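Local coordinates for peroxisomal membrane protein PEX15 (PDB 5VXV), which anchors the AAA-ATPase subunits Pex1 and Pex6 to the peroxisomal membrane, and is represented here by its predicted cytoplasmic, almost wholly helical part, at residues 49-55 with 99-104; 143-147 with 196-200. One frame throughout, in Å; residues are numbered along the deposited sequence. Where two conformers were deposited one is given.

Contact 1: 49-55 with 99-104; sequences CDIMPSF and RCCIKV
R99 meets D50, and K103 meets O of M52, where helix 91-108 packs against helix 39-51 and the loop after it. The site is a helix-to-loop turn of an all-helical domain, its carbonyls met by a lysine from helix 91-108.

Charged and polar contacts come first. R99 grips D50 side-on with two nitrogens. NE bonds OD1 of D50 at 3.0 Å and uses the syn lone pair of that oxygen. NH2 of R99 makes the salt bridge to OD2 of D50, nearly straight at 166°. Both oxygens lie close to the guanidinium plane, but the carboxylate is turned 35° against it. The D50 carboxylate is swung there because CG stands anti to the backbone N (chi1 -167°). E148 is a second, distant and weak ion partner of R99.

K103 runs out straight beyond CG, and its NZ ends among backbone carbonyls. It donates to O of M52 at 2.7 Å, and O of D50 is another close polar neighbour. A weak bond goes to O of C49. A positive charge here should suit the negative end of the helix dipole. Water 1 accepts from NZ of K103 and donates to OD1 of D50, so it couples the lysine to the salt bridge.

Apolar contacts lie deeper. SG of C100 rests 3.7 Å from CB of C49. The F55 ring turns its edge to helix 91-108, where CG2 of V104 lies in the ring plane, 3.8 Å from CD2 of F55. I66 of helix 60-70 also touches F55.

The loop backbone is tied as well: water 2 accepts from N of F55 at 2.9 Å and donates to O of K103.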
ATOM      1  N   CYS A  49      -8.520  -0.328  -7.488  1.00 14.24           N
ATOM      2  CA  CYS A  49      -8.521  -1.192  -6.312  1.00 13.98           C
ATOM      3  C   CYS A  49      -8.233  -0.411  -5.040  1.00 14.23           C
ATOM      4  O   CYS A  49      -8.750  -0.761  -3.971  1.00 15.46           O
ATOM      5  CB  CYS A  49      -7.499  -2.315  -6.487  1.00 14.51           C
ATOM      6  SG  CYS A  49      -8.015  -3.568  -7.677  1.00 15.76           S
ATOM      7  N   ASP A  50      -7.421   0.645  -5.127  1.00 13.89           N
ATOM      8  CA  ASP A  50      -7.107   1.426  -3.935  1.00 15.69           C
ATOM      9  C   ASP A  50      -8.332   2.159  -3.404  1.00 16.52           C
ATOM     10  O   ASP A  50      -8.398   2.461  -2.207  1.00 17.19           O
ATOM     11  CB  ASP A  50      -5.982   2.418  -4.234  1.00 16.84           C
ATOM     12  CG  ASP A  50      -5.392   3.035  -2.971  1.00 18.71           C
ATOM     13  OD1 ASP A  50      -5.087   2.283  -2.018  1.00 19.48           O
ATOM     14  OD2 ASP A  50      -5.233   4.273  -2.931  1.00 18.06           O
ATOM     15  N   ILE A  51      -9.309   2.454  -4.267  1.00 17.02           N
ATOM     16  CA  ILE A  51     -10.510   3.156  -3.827  1.00 16.73           C
ATOM     17  C   ILE A  51     -11.517   2.195  -3.197  1.00 16.98           C
ATOM     18  O   ILE A  51     -12.265   2.588  -2.296  1.00 17.92           O
ATOM     19  CB  ILE A  51     -11.139   3.925  -5.003  1.00 17.46           C
ATOM     20  CG1 ILE A  51     -10.197   5.037  -5.477  1.00 18.61           C
ATOM     21  CG2 ILE A  51     -12.487   4.527  -4.605  1.00 19.26           C
ATOM     22  CD1 ILE A  51     -10.588   5.659  -6.804  1.00 18.60           C
HETATM   23  N   MSE A  52     -11.571   0.948  -3.654  1.00 19.12           N
HETATM   24  CA  MSE A  52     -12.509  -0.024  -3.090  1.00 21.67           C
HETATM   25  C   MSE A  52     -12.297  -0.173  -1.584  1.00 23.32           C
HETATM   26  O   MSE A  52     -11.168  -0.377  -1.150  1.00 23.46           O
HETATM   27  CB  MSE A  52     -12.345  -1.392  -3.758  1.00 20.94           C
HETATM   28  CG  MSE A  52     -12.750  -1.449  -5.221  1.00 20.60           C
HETATM   29 SE   MSE A  52     -14.644  -1.108  -5.535  0.71 21.82          SE
HETATM   30  CE  MSE A  52     -15.427  -2.275  -4.184  1.00 29.14           C
ATOM     31  N   PRO A  53     -13.369  -0.075  -0.787  1.00 24.88           N
ATOM     32  CA  PRO A  53     -13.210  -0.329   0.658  1.00 26.89           C
ATOM     33  C   PRO A  53     -12.629  -1.700   0.947  1.00 26.30           C
ATOM     34  O   PRO A  53     -11.798  -1.849   1.851  1.00 27.80           O
ATOM     35  CB  PRO A  53     -14.638  -0.194   1.208  1.00 28.81           C
ATOM     36  CG  PRO A  53     -15.397   0.550   0.181  1.00 29.37           C
ATOM     37  CD  PRO A  53     -14.757   0.269  -1.141  1.00 26.65           C
ATOM     38  N   SER A  54     -13.058  -2.709   0.194  1.00 24.28           N
ATOM     39  CA  SER A  54     -12.545  -4.066   0.320  1.00 23.75           C
ATOM     40  C   SER A  54     -12.844  -4.790  -0.985  1.00 22.10           C
ATOM     41  O   SER A  54     -13.556  -4.277  -1.851  1.00 23.32           O
ATOM     42  CB  SER A  54     -13.166  -4.796   1.514  1.00 28.32           C
ATOM     43  OG  SER A  54     -14.511  -5.145   1.254  1.00 30.41           O
ATOM     44  N   PHE A  55     -12.309  -6.003  -1.109  0.52 21.56           N
ATOM     45  CA  PHE A  55     -12.491  -6.817  -2.306  0.52 22.98           C
ATOM     46  C   PHE A  55     -13.540  -7.908  -2.126  0.52 26.74           C
ATOM     47  O   PHE A  55     -13.703  -8.750  -3.015  0.52 28.97           O
ATOM     48  CB  PHE A  55     -11.164  -7.452  -2.715  0.52 21.52           C
ATOM     49  CG  PHE A  55     -10.062  -6.463  -2.958  0.52 20.49           C
ATOM     50  CD1 PHE A  55     -10.307  -5.283  -3.641  0.52 20.06           C
ATOM     51  CD2 PHE A  55      -8.782  -6.711  -2.498  0.52 19.88           C
ATOM     52  CE1 PHE A  55      -9.293  -4.373  -3.866  0.52 19.34           C
ATOM     53  CE2 PHE A  55      -7.763  -5.806  -2.717  0.52 19.08           C
ATOM     54  CZ  PHE A  55      -8.019  -4.634  -3.401  0.52 18.99           C
ATOM     55  N   ARG A  99      -1.157  -0.894   0.001  1.00 13.08           N
ATOM     56  CA  ARG A  99      -2.473  -0.800   0.627  1.00 12.15           C
ATOM     57  C   ARG A  99      -3.411  -1.876   0.090  1.00 12.60           C
ATOM     58  O   ARG A  99      -4.252  -2.400   0.830  1.00 12.96           O
ATOM     59  CB  ARG A  99      -3.066   0.591   0.415  1.00 13.17           C
ATOM     60  CG  ARG A  99      -2.410   1.673   1.260  1.00 14.55           C
ATOM     61  CD  ARG A  99      -3.278   2.924   1.351  1.00 16.48           C
ATOM     62  NE  ARG A  99      -3.377   3.624   0.072  1.00 15.88           N
ATOM     63  CZ  ARG A  99      -2.604   4.640  -0.303  1.00 18.22           C
ATOM     64  NH1 ARG A  99      -1.651   5.103   0.498  1.00 19.48           N
ATOM     65  NH2 ARG A  99      -2.785   5.199  -1.489  1.00 19.21           N
ATOM     66  N   CYS A 100      -3.281  -2.222  -1.193  1.00 13.10           N
ATOM     67  CA  CYS A 100      -4.110  -3.284  -1.758  1.00 12.52           C
ATOM     68  C   CYS A 100      -3.747  -4.642  -1.167  1.00 13.38           C
ATOM     69  O   CYS A 100      -4.632  -5.458  -0.888  1.00 14.13           O
ATOM     70  CB  CYS A 100      -3.975  -3.305  -3.281  1.00 13.31           C
ATOM     71  SG  CYS A 100      -4.737  -1.884  -4.099  1.00 15.01           S
ATOM     72  N   CYS A 101      -2.453  -4.904  -0.964  1.00 13.92           N
ATOM     73  CA  CYS A 101      -2.051  -6.139  -0.295  1.00 13.27           C
ATOM     74  C   CYS A 101      -2.619  -6.200   1.116  1.00 13.57           C
ATOM     75  O   CYS A 101      -3.073  -7.256   1.571  1.00 14.63           O
ATOM     76  CB  CYS A 101      -0.527  -6.247  -0.257  1.00 13.88           C
ATOM     77  SG  CYS A 101       0.262  -6.396  -1.875  1.00 16.25           S
ATOM     78  N   ILE A 102      -2.606  -5.068   1.820  1.00 13.65           N
ATOM     79  CA  ILE A 102      -3.154  -5.009   3.171  1.00 13.45           C
ATOM     80  C   ILE A 102      -4.647  -5.316   3.154  1.00 14.90           C
ATOM     81  O   ILE A 102      -5.162  -6.018   4.030  1.00 14.12           O
ATOM     82  CB  ILE A 102      -2.860  -3.628   3.787  1.00 13.38           C
ATOM     83  CG1 ILE A 102      -1.357  -3.478   4.045  1.00 13.92           C
ATOM     84  CG2 ILE A 102      -3.651  -3.414   5.077  1.00 15.42           C
ATOM     85  CD1 ILE A 102      -0.908  -2.051   4.268  1.00 14.59           C
ATOM     86  N   LYS A 103      -5.358  -4.799   2.151  1.00 14.88           N
ATOM     87  CA  LYS A 103      -6.800  -5.017   2.077  0.53 15.30           C
ATOM     88  C   LYS A 103      -7.137  -6.493   1.922  1.00 14.68           C
ATOM     89  O   LYS A 103      -8.163  -6.953   2.437  1.00 14.93           O
ATOM     90  CB  LYS A 103      -7.395  -4.209   0.927  0.53 16.05           C
ATOM     91  CG  LYS A 103      -7.639  -2.755   1.282  0.53 17.58           C
ATOM     92  CD  LYS A 103      -8.134  -1.959   0.092  0.53 19.78           C
ATOM     93  CE  LYS A 103      -8.266  -0.486   0.437  0.53 20.39           C
ATOM     94  NZ  LYS A 103      -8.581   0.337  -0.761  0.53 20.99           N
ATOM     95  N   VAL A 104      -6.291  -7.250   1.220  1.00 14.41           N
ATOM     96  CA  VAL A 104      -6.511  -8.690   1.086  1.00 16.24           C
ATOM     97  C   VAL A 104      -6.367  -9.371   2.442  1.00 15.53           C
ATOM     98  O   VAL A 104      -7.228 -10.151   2.862  1.00 16.52           O
ATOM     99  CB  VAL A 104      -5.536  -9.287   0.052  1.00 17.70           C
ATOM    100  CG1 VAL A 104      -5.555 -10.817   0.099  1.00 18.64           C
ATOM    101  CG2 VAL A 104      -5.883  -8.799  -1.346  1.00 18.06           C
TER
HETATM  102  O   HOH W   1      -5.760  -0.196  -1.371  1.00 21.14           O
HETATM  103  O   HOH W   2     -10.351  -7.258   0.669  1.00 19.65           O

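Contact 2: 143-147 with 196-200; sequences VVGLQ and IEDAI
I196 overlaps V143 and Q147 with different branches. Its CG1 meets CG1 of V143 at 3.7 Å, the two side chains slanting past each other. CD1 carries on over the first turn of helix 143-161, close to both CG1 and O of V143. The CG2 branch of I196 points to Q147 and lies 4.0 Å from its CB. With CG1 set anti to the carbonyl carbon (chi1 -59°) and CG2 anti to the backbone N, one isoleucine serves both neighbours.

L146 adds a looser touch. Its CD2 comes within 4.1 Å of CD1 of I196, and the two side chains meet at about a right angle. L185 of helix 181-187 packs against both of them.

Q147 reaches across in a fully extended form. The methyl of A199 sits over the face of the Q147 amide, at its NE2 end, with CB of A199 3.5 Å from NE2 of Q147. CG of Q147 lies farther off, 4.3 Å from CG1 of I200. L190, in the loop before helix 196-217, touches V143, Q147 and A199.

The axes of the two short helical segments run in roughly the same direction, 39° apart and 10.5 Å at closest approach. The contact thus joins the first turns of helix 143-161 and helix 196-217 in the C-terminal half of the domain.

Aliphatic branches and an amide lying against a methyl make the contact. NE2 of that amide is hydrogen-bonded to E151 on its own helix, so the fit between these two segments probably depends on shape rather than on polar pairing.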
ATOM      1  N   VAL A 143       9.768  13.098  -0.710  0.53 16.68           N
ATOM      2  CA  VAL A 143       9.610  13.273   0.733  0.53 16.37           C
ATOM      3  C   VAL A 143       8.197  12.896   1.167  0.53 15.97           C
ATOM      4  O   VAL A 143       8.004  12.158   2.141  0.53 15.54           O
ATOM      5  CB  VAL A 143       9.967  14.718   1.130  0.53 17.42           C
ATOM      6  CG1 VAL A 143       9.459  15.062   2.525  0.53 16.59           C
ATOM      7  CG2 VAL A 143      11.473  14.922   1.058  0.53 19.03           C
ATOM      8  N   VAL A 144       7.188  13.395   0.451  1.00 16.31           N
ATOM      9  CA  VAL A 144       5.803  13.136   0.842  1.00 17.95           C
ATOM     10  C   VAL A 144       5.460  11.665   0.649  1.00 16.73           C
ATOM     11  O   VAL A 144       4.804  11.048   1.499  1.00 15.87           O
ATOM     12  CB  VAL A 144       4.844  14.053   0.063  1.00 20.59           C
ATOM     13  CG1 VAL A 144       3.389  13.708   0.381  1.00 23.46           C
ATOM     14  CG2 VAL A 144       5.123  15.506   0.402  1.00 19.90           C
ATOM     15  N   GLY A 145       5.895  11.077  -0.464  1.00 15.60           N
ATOM     16  CA  GLY A 145       5.652   9.661  -0.680  1.00 15.11           C
ATOM     17  C   GLY A 145       6.332   8.791   0.360  1.00 14.88           C
ATOM     18  O   GLY A 145       5.787   7.764   0.776  1.00 13.62           O
ATOM     19  N   LEU A 146       7.531   9.189   0.794  1.00 14.87           N
ATOM     20  CA  LEU A 146       8.253   8.406   1.793  1.00 12.90           C
ATOM     21  C   LEU A 146       7.579   8.497   3.156  1.00 12.83           C
ATOM     22  O   LEU A 146       7.444   7.483   3.851  1.00 13.23           O
ATOM     23  CB  LEU A 146       9.710   8.866   1.872  1.00 13.26           C
ATOM     24  CG  LEU A 146      10.594   8.131   2.883  1.00 12.91           C
ATOM     25  CD1 LEU A 146      10.535   6.623   2.686  1.00 14.85           C
ATOM     26  CD2 LEU A 146      12.029   8.623   2.777  1.00 13.00           C
ATOM     27  N   GLN A 147       7.132   9.692   3.555  1.00 13.12           N
ATOM     28  CA  GLN A 147       6.338   9.803   4.775  1.00 13.65           C
ATOM     29  C   GLN A 147       5.136   8.870   4.718  1.00 12.66           C
ATOM     30  O   GLN A 147       4.851   8.147   5.677  1.00 13.38           O
ATOM     31  CB  GLN A 147       5.871  11.245   4.996  1.00 15.70           C
ATOM     32  CG  GLN A 147       5.037  11.404   6.272  1.00 18.09           C
ATOM     33  CD  GLN A 147       4.402  12.772   6.419  1.00 23.73           C
ATOM     34  OE1 GLN A 147       4.533  13.633   5.552  1.00 27.02           O
ATOM     35  NE2 GLN A 147       3.695  12.972   7.525  1.00 25.00           N
ATOM     36  N   ILE A 196      10.830  14.547   8.086  1.00 14.47           N
ATOM     37  CA  ILE A 196       9.927  13.403   7.971  1.00 14.83           C
ATOM     38  C   ILE A 196       9.804  12.702   9.316  1.00 13.43           C
ATOM     39  O   ILE A 196       8.711  12.289   9.721  1.00 14.37           O
ATOM     40  CB  ILE A 196      10.393  12.425   6.876  1.00 15.38           C
ATOM     41  CG1 ILE A 196      10.471  13.119   5.513  1.00 17.15           C
ATOM     42  CG2 ILE A 196       9.428  11.236   6.801  1.00 16.79           C
ATOM     43  CD1 ILE A 196      10.958  12.211   4.382  1.00 18.10           C
ATOM     44  N   GLU A 197      10.923  12.551  10.029  1.00 13.80           N
ATOM     45  CA  GLU A 197      10.868  11.930  11.347  1.00 13.99           C
ATOM     46  C   GLU A 197       9.966  12.721  12.283  1.00 13.78           C
ATOM     47  O   GLU A 197       9.127  12.145  12.984  1.00 13.75           O
ATOM     48  CB  GLU A 197      12.271  11.805  11.938  1.00 14.09           C
ATOM     49  CG  GLU A 197      12.268  11.221  13.346  1.00 13.97           C
ATOM     50  CD  GLU A 197      13.629  10.729  13.786  1.00 16.25           C
ATOM     51  OE1 GLU A 197      14.214  11.335  14.708  1.00 19.39           O
ATOM     52  OE2 GLU A 197      14.116   9.737  13.206  1.00 15.88           O
ATOM     53  N   ASP A 198      10.130  14.048  12.312  1.00 14.36           N
ATOM     54  CA  ASP A 198       9.261  14.889  13.130  1.00 16.77           C
ATOM     55  C   ASP A 198       7.796  14.635  12.799  1.00 15.85           C
ATOM     56  O   ASP A 198       6.962  14.458  13.695  1.00 15.04           O
ATOM     57  CB  ASP A 198       9.598  16.368  12.921  1.00 20.32           C
ATOM     58  CG  ASP A 198      11.012  16.722  13.344  1.00 22.47           C
ATOM     59  OD1 ASP A 198      11.573  16.030  14.222  1.00 22.33           O
ATOM     60  OD2 ASP A 198      11.560  17.707  12.798  1.00 21.93           O
ATOM     61  N   ALA A 199       7.468  14.607  11.507  1.00 15.15           N
ATOM     62  CA  ALA A 199       6.076  14.461  11.095  1.00 15.46           C
ATOM     63  C   ALA A 199       5.517  13.101  11.492  1.00 14.42           C
ATOM     64  O   ALA A 199       4.373  13.009  11.955  1.00 14.90           O
ATOM     65  CB  ALA A 199       5.957  14.669   9.587  1.00 15.52           C
ATOM     66  N   ILE A 200       6.298  12.033  11.312  1.00 13.92           N
ATOM     67  CA  ILE A 200       5.821  10.697  11.658  1.00 15.06           C
ATOM     68  C   ILE A 200       5.544  10.606  13.153  1.00 14.81           C
ATOM     69  O   ILE A 200       4.511  10.079  13.582  1.00 14.78           O
ATOM     70  CB  ILE A 200       6.835   9.631  11.203  1.00 15.60           C
ATOM     71  CG1 ILE A 200       6.890   9.586   9.676  1.00 16.66           C
ATOM     72  CG2 ILE A 200       6.475   8.254  11.761  1.00 17.53           C
ATOM     73  CD1 ILE A 200       8.038   8.774   9.125  1.00 19.32           C
TER

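In the fold
After three N-terminal helices the chain forms helix 39-51, passes through helices 60-70 and 75-86, and returns on helix 91-108. Contact 1 closes this loop of 43 residues. Helix 112-136 then leads to helix 143-161, where contact 2 opens. Helices 168-177 and 181-187 follow before 196-200 closes it, a loop of 48 residues. The two loops are in series and neither nest nor cross. The centres of contact 1 and contact 2 are about 23 Å apart, and the nearest atoms of contact 1 and contact 2 about 8 Å apart. Helix 143-161 joins the two regions: its start takes part in contact 2, while I152 and Q156 touch R99 and I102 beside contact 1.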